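Long-range contact in Non-reducing end beta-L-arabinofuranosidase (Bacteroides thetaiotaomicron, PDB 5MQO), which probably acts as a glycoside hydrolase of family GH127 in the breakdown of complex plant pectin by a gut bacterium: residues G527-E537 with K556-W567. Numbering follows the deposited sequence.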
loop_
_atom_site.group_PDB
_atom_site.type_symbol
_atom_site.label_atom_id
_atom_site.label_comp_id
_atom_site.label_asym_id
_atom_site.label_seq_id
_atom_site.Cartn_x
_atom_site.Cartn_y
_atom_site.Cartn_z
ATOM N N GLY A 527 11.950 -27.795 -16.482
ATOM C CA GLY A 527 12.498 -28.920 -15.725
ATOM C C GLY A 527 11.597 -29.220 -14.557
ATOM O O GLY A 527 10.365 -29.226 -14.674
ATOM N N ALA A 528 12.225 -29.493 -13.423
ATOM C CA ALA A 528 11.601 -29.223 -12.131
ATOM C C ALA A 528 11.743 -27.720 -11.918
ATOM O O ALA A 528 12.706 -27.108 -12.380
ATOM C CB ALA A 528 12.288 -29.982 -11.006
ATOM N N PHE A 529 10.747 -27.137 -11.266
ATOM C CA PHE A 529 10.801 -25.756 -10.791
ATOM C C PHE A 529 9.797 -25.638 -9.657
ATOM O O PHE A 529 8.877 -26.472 -9.558
ATOM C CB PHE A 529 10.499 -24.762 -11.921
ATOM C CG PHE A 529 9.105 -24.858 -12.467
ATOM C CD1 PHE A 529 8.792 -25.786 -13.445
ATOM C CD2 PHE A 529 8.107 -24.025 -12.008
ATOM C CE1 PHE A 529 7.496 -25.885 -13.949
ATOM C CE2 PHE A 529 6.808 -24.118 -12.500
ATOM C CZ PHE A 529 6.500 -25.044 -13.479
ATOM N N SER A 530 9.957 -24.605 -8.825
ATOM C CA SER A 530 9.182 -24.494 -7.580
ATOM C C SER A 530 7.909 -23.643 -7.684
ATOM O O SER A 530 7.768 -22.774 -8.558
ATOM C CB SER A 530 10.073 -23.963 -6.459
ATOM O OG SER A 530 11.012 -24.930 -6.027
ATOM N N LEU A 531 6.970 -23.921 -6.793
ATOM C CA LEU A 531 5.869 -23.000 -6.517
ATOM C C LEU A 531 5.947 -22.655 -5.054
ATOM O O LEU A 531 5.773 -23.525 -4.204
ATOM C CB LEU A 531 4.501 -23.630 -6.812
ATOM C CG LEU A 531 4.090 -23.761 -8.281
ATOM C CD1 LEU A 531 2.648 -24.256 -8.386
ATOM C CD2 LEU A 531 4.244 -22.461 -9.053
ATOM N N PHE A 532 6.191 -21.387 -4.755
ATOM C CA PHE A 532 6.358 -20.945 -3.372
ATOM C C PHE A 532 5.052 -20.343 -2.905
ATOM O O PHE A 532 4.434 -19.575 -3.651
ATOM C CB PHE A 532 7.437 -19.894 -3.271
ATOM C CG PHE A 532 8.781 -20.344 -3.734
ATOM C CD1 PHE A 532 9.108 -20.341 -5.081
ATOM C CD2 PHE A 532 9.764 -20.700 -2.816
ATOM C CE1 PHE A 532 10.369 -20.722 -5.518
ATOM C CE2 PHE A 532 11.035 -21.074 -3.237
ATOM C CZ PHE A 532 11.333 -21.092 -4.600
ATOM N N PHE A 533 4.649 -20.666 -1.681
ATOM C CA PHE A 533 3.441 -20.079 -1.057
ATOM C C PHE A 533 3.797 -19.357 0.212
ATOM O O PHE A 533 4.331 -19.954 1.161
ATOM C CB PHE A 533 2.400 -21.163 -0.748
ATOM C CG PHE A 533 1.944 -21.894 -1.967
ATOM C CD1 PHE A 533 2.735 -22.908 -2.515
ATOM C CD2 PHE A 533 0.779 -21.512 -2.612
ATOM C CE1 PHE A 533 2.353 -23.543 -3.670
ATOM C CE2 PHE A 533 0.387 -22.148 -3.757
ATOM C CZ PHE A 533 1.173 -23.165 -4.292
ATOM N N ARG A 534 3.517 -18.066 0.249
ATOM C CA ARG A 534 3.790 -17.301 1.461
ATOM C C ARG A 534 2.904 -17.843 2.581
ATOM O O ARG A 534 1.726 -18.094 2.368
ATOM C CB ARG A 534 3.562 -15.804 1.231
ATOM C CG ARG A 534 3.911 -14.930 2.425
ATOM C CD ARG A 534 3.870 -13.470 2.058
ATOM N NE ARG A 534 2.497 -13.067 1.889
ATOM C CZ ARG A 534 1.671 -12.724 2.875
ATOM N NH1 ARG A 534 0.409 -12.371 2.587
ATOM N NH2 ARG A 534 2.091 -12.711 4.144
ATOM N N ILE A 535 3.496 -18.090 3.740
ATOM C CA ILE A 535 2.742 -18.284 4.976
ATOM C C ILE A 535 2.663 -16.953 5.738
ATOM O O ILE A 535 3.688 -16.499 6.248
ATOM C CB ILE A 535 3.412 -19.317 5.891
ATOM C CG1 ILE A 535 3.743 -20.602 5.110
ATOM C CG2 ILE A 535 2.525 -19.562 7.108
ATOM C CD1 ILE A 535 2.620 -21.107 4.219
ATOM N N PRO A 536 1.455 -16.325 5.806
ATOM C CA PRO A 536 1.273 -15.078 6.578
ATOM C C PRO A 536 1.758 -15.107 8.027
ATOM O O PRO A 536 1.686 -16.141 8.683
ATOM C CB PRO A 536 -0.241 -14.841 6.527
ATOM C CG PRO A 536 -0.638 -15.402 5.212
ATOM C CD PRO A 536 0.275 -16.583 4.954
ATOM N N GLU A 537 2.258 -13.955 8.477
ATOM C CA GLU A 537 2.762 -13.747 9.830
ATOM C C GLU A 537 1.652 -14.044 10.808
ATOM O O GLU A 537 1.881 -14.676 11.825
ATOM C CB GLU A 537 3.265 -12.307 10.016
ATOM C CG GLU A 537 4.101 -12.117 11.283
ATOM C CD GLU A 537 4.520 -10.682 11.571
ATOM O OE1 GLU A 537 4.047 -9.746 10.898
ATOM O OE2 GLU A 537 5.335 -10.480 12.492
ATOM N N LYS A 556 7.706 -21.858 8.481
ATOM C CA LYS A 556 7.112 -21.160 9.605
ATOM C C LYS A 556 6.261 -19.999 9.107
ATOM O O LYS A 556 6.179 -19.718 7.910
ATOM C CB LYS A 556 8.236 -20.610 10.497
ATOM C CG LYS A 556 9.286 -21.647 10.890
ATOM C CD LYS A 556 10.427 -21.044 11.706
ATOM C CE LYS A 556 11.339 -22.134 12.275
ATOM N NZ LYS A 556 12.325 -21.612 13.264
ATOM N N ALA A 557 5.634 -19.308 10.042
ATOM C CA ALA A 557 5.006 -18.024 9.733
ATOM C C ALA A 557 6.020 -17.014 9.130
ATOM O O ALA A 557 7.197 -16.990 9.481
ATOM C CB ALA A 557 4.340 -17.452 10.975
ATOM N N ASN A 558 5.553 -16.201 8.195
ATOM C CA ASN A 558 6.385 -15.174 7.577
ATOM C C ASN A 558 7.569 -15.717 6.796
ATOM O O ASN A 558 8.648 -15.162 6.856
ATOM C CB ASN A 558 6.842 -14.157 8.641
ATOM C CG ASN A 558 6.353 -12.769 8.355
ATOM O OD1 ASN A 558 5.639 -12.544 7.391
ATOM N ND2 ASN A 558 6.728 -11.831 9.195
ATOM N N THR A 559 7.357 -16.808 6.072
ATOM C CA THR A 559 8.380 -17.388 5.191
ATOM C C THR A 559 7.680 -18.099 4.040
ATOM O O THR A 559 6.492 -18.385 4.156
ATOM C CB THR A 559 9.181 -18.456 5.933
ATOM O OG1 THR A 559 8.273 -19.459 6.404
ATOM C CG2 THR A 559 9.953 -17.855 7.126
ATOM N N TYR A 560 8.400 -18.415 2.961
ATOM C CA TYR A 560 7.791 -19.170 1.838
ATOM C C TYR A 560 7.860 -20.674 2.013
ATOM O O TYR A 560 8.951 -21.210 2.277
ATOM C CB TYR A 560 8.469 -18.859 0.498
ATOM C CG TYR A 560 8.224 -17.466 0.010
ATOM C CD1 TYR A 560 6.977 -17.093 -0.488
ATOM C CD2 TYR A 560 9.233 -16.508 0.064
ATOM C CE1 TYR A 560 6.738 -15.804 -0.918
ATOM C CE2 TYR A 560 9.002 -15.222 -0.373
ATOM C CZ TYR A 560 7.760 -14.875 -0.869
ATOM O OH TYR A 560 7.559 -13.603 -1.307
ATOM N N ALA A 561 6.712 -21.344 1.838
ATOM C CA ALA A 561 6.680 -22.809 1.687
ATOM C C ALA A 561 6.978 -23.128 0.222
ATOM O O ALA A 561 6.248 -22.684 -0.667
ATOM C CB ALA A 561 5.334 -23.378 2.096
ATOM N N GLU A 562 8.067 -23.864 -0.014
ATOM C CA GLU A 562 8.508 -24.231 -1.365
ATOM C C GLU A 562 7.920 -25.593 -1.743
ATOM O O GLU A 562 7.794 -26.478 -0.894
ATOM C CB GLU A 562 10.040 -24.297 -1.421
ATOM C CG GLU A 562 10.601 -24.530 -2.816
ATOM C CD GLU A 562 12.115 -24.629 -2.852
ATOM O OE1 GLU A 562 12.755 -24.649 -1.777
ATOM O OE2 GLU A 562 12.671 -24.698 -3.968
ATOM N N VAL A 563 7.554 -25.756 -3.009
ATOM C CA VAL A 563 7.091 -27.051 -3.536
ATOM C C VAL A 563 7.823 -27.302 -4.849
ATOM O O VAL A 563 7.382 -26.828 -5.885
ATOM C CB VAL A 563 5.545 -27.085 -3.728
ATOM C CG1 VAL A 563 5.070 -28.465 -4.165
ATOM C CG2 VAL A 563 4.832 -26.715 -2.437
ATOM N N ASN A 564 8.958 -28.005 -4.795
ATOM C CA ASN A 564 9.745 -28.269 -6.000
ATOM C C ASN A 564 9.334 -29.593 -6.630
ATOM O O ASN A 564 9.312 -30.623 -5.966
ATOM C CB ASN A 564 11.238 -28.274 -5.717
ATOM C CG ASN A 564 12.066 -28.294 -7.002
ATOM O OD1 ASN A 564 11.990 -27.370 -7.837
ATOM N ND2 ASN A 564 12.856 -29.348 -7.175
ATOM N N ARG A 565 9.044 -29.556 -7.927
ATOM C CA ARG A 565 8.279 -30.605 -8.593
ATOM C C ARG A 565 8.406 -30.417 -10.107
ATOM O O ARG A 565 8.544 -29.294 -10.584
ATOM C CB ARG A 565 6.815 -30.468 -8.158
ATOM C CG ARG A 565 5.862 -31.556 -8.607
ATOM C CD ARG A 565 6.123 -32.865 -7.877
ATOM N NE ARG A 565 5.916 -32.733 -6.429
ATOM C CZ ARG A 565 4.770 -32.958 -5.778
ATOM N NH1 ARG A 565 3.667 -33.350 -6.427
ATOM N NH2 ARG A 565 4.728 -32.788 -4.450
ATOM N N THR A 566 8.381 -31.508 -10.867
ATOM C CA THR A 566 8.260 -31.411 -12.329
ATOM C C THR A 566 6.761 -31.338 -12.581
ATOM O O THR A 566 6.067 -32.347 -12.521
ATOM C CB THR A 566 8.934 -32.590 -13.089
ATOM O OG1 THR A 566 10.327 -32.633 -12.772
ATOM C CG2 THR A 566 8.810 -32.407 -14.597
ATOM N N TRP A 567 6.268 -30.131 -12.821
ATOM C CA TRP A 567 4.823 -29.884 -12.874
ATOM C C TRP A 567 4.298 -30.307 -14.234
ATOM O O TRP A 567 4.911 -30.001 -15.259
ATOM C CB TRP A 567 4.488 -28.392 -12.610
ATOM C CG TRP A 567 4.981 -27.883 -11.292
ATOM C CD1 TRP A 567 6.182 -27.277 -11.042
ATOM C CD2 TRP A 567 4.306 -27.957 -10.036
ATOM N NE1 TRP A 567 6.292 -26.973 -9.712
ATOM C CE2 TRP A 567 5.150 -27.384 -9.072
ATOM C CE3 TRP A 567 3.062 -28.457 -9.630
ATOM C CZ2 TRP A 567 4.785 -27.286 -7.729
ATOM C CZ3 TRP A 567 2.709 -28.364 -8.316
ATOM C CH2 TRP A 567 3.564 -27.771 -7.375
#
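F533 and A561 pair through two backbone hydrogen bonds near the middle of an antiparallel strand pair, 529-535 with 559-565, in the beta-sandwich-like middle domain of this GH127 enzyme. Strand 559-565 forms one margin of a mixed sheet, and strand 529-535 also bonds to strand 480-483 on its other side. The backbone ladder runs from F529 N to R565 O (3.2 Å) through L531 N to V563 O, and on to I535 N with T559 O (3.0 Å). Beyond the strand, I535 O accepts N558 N.

On the face carrying F529, L531 and F533, L531, F533 and W567 pack on V573 of strand 572-577, and A561 and V563 on L544 of strand 542-546. W567 bends back over this face: L531 CD1 lies above its six-membered ring, 3.9 Å from the centroid, while the edge of the five-membered ring, led by CD1, meets the face of F529 (planes 51° apart). With CG between the backbone N and the carbonyl carbon (chi1 65°), the F529 ring presents a face to W567 CD1.

The face of S530, F532, R534, Y560 and E562 mixes aromatic and polar groups; F532 stacks on Y482. F532 and E562 lie side by side, with ring and carboxylate planes 15° apart and E562 CG 3.5 Å from F532 CE2. Extended beyond CG, the glutamate receives the S530 hydroxyl on the anti lone pair of OE2 (OG to OE2, 2.7 Å). Y560 CE1 lies against R534 CB; the tyrosine OH bonds to N484, while the R534 guanidinium forms salt bridges with E406 and E409 of helix 402-416, joining the sheet to the helical domain.

W567 NE1 donates a short, bent hydrogen bond to F529 O (2.6 Å), the oxygen lying in the indole plane.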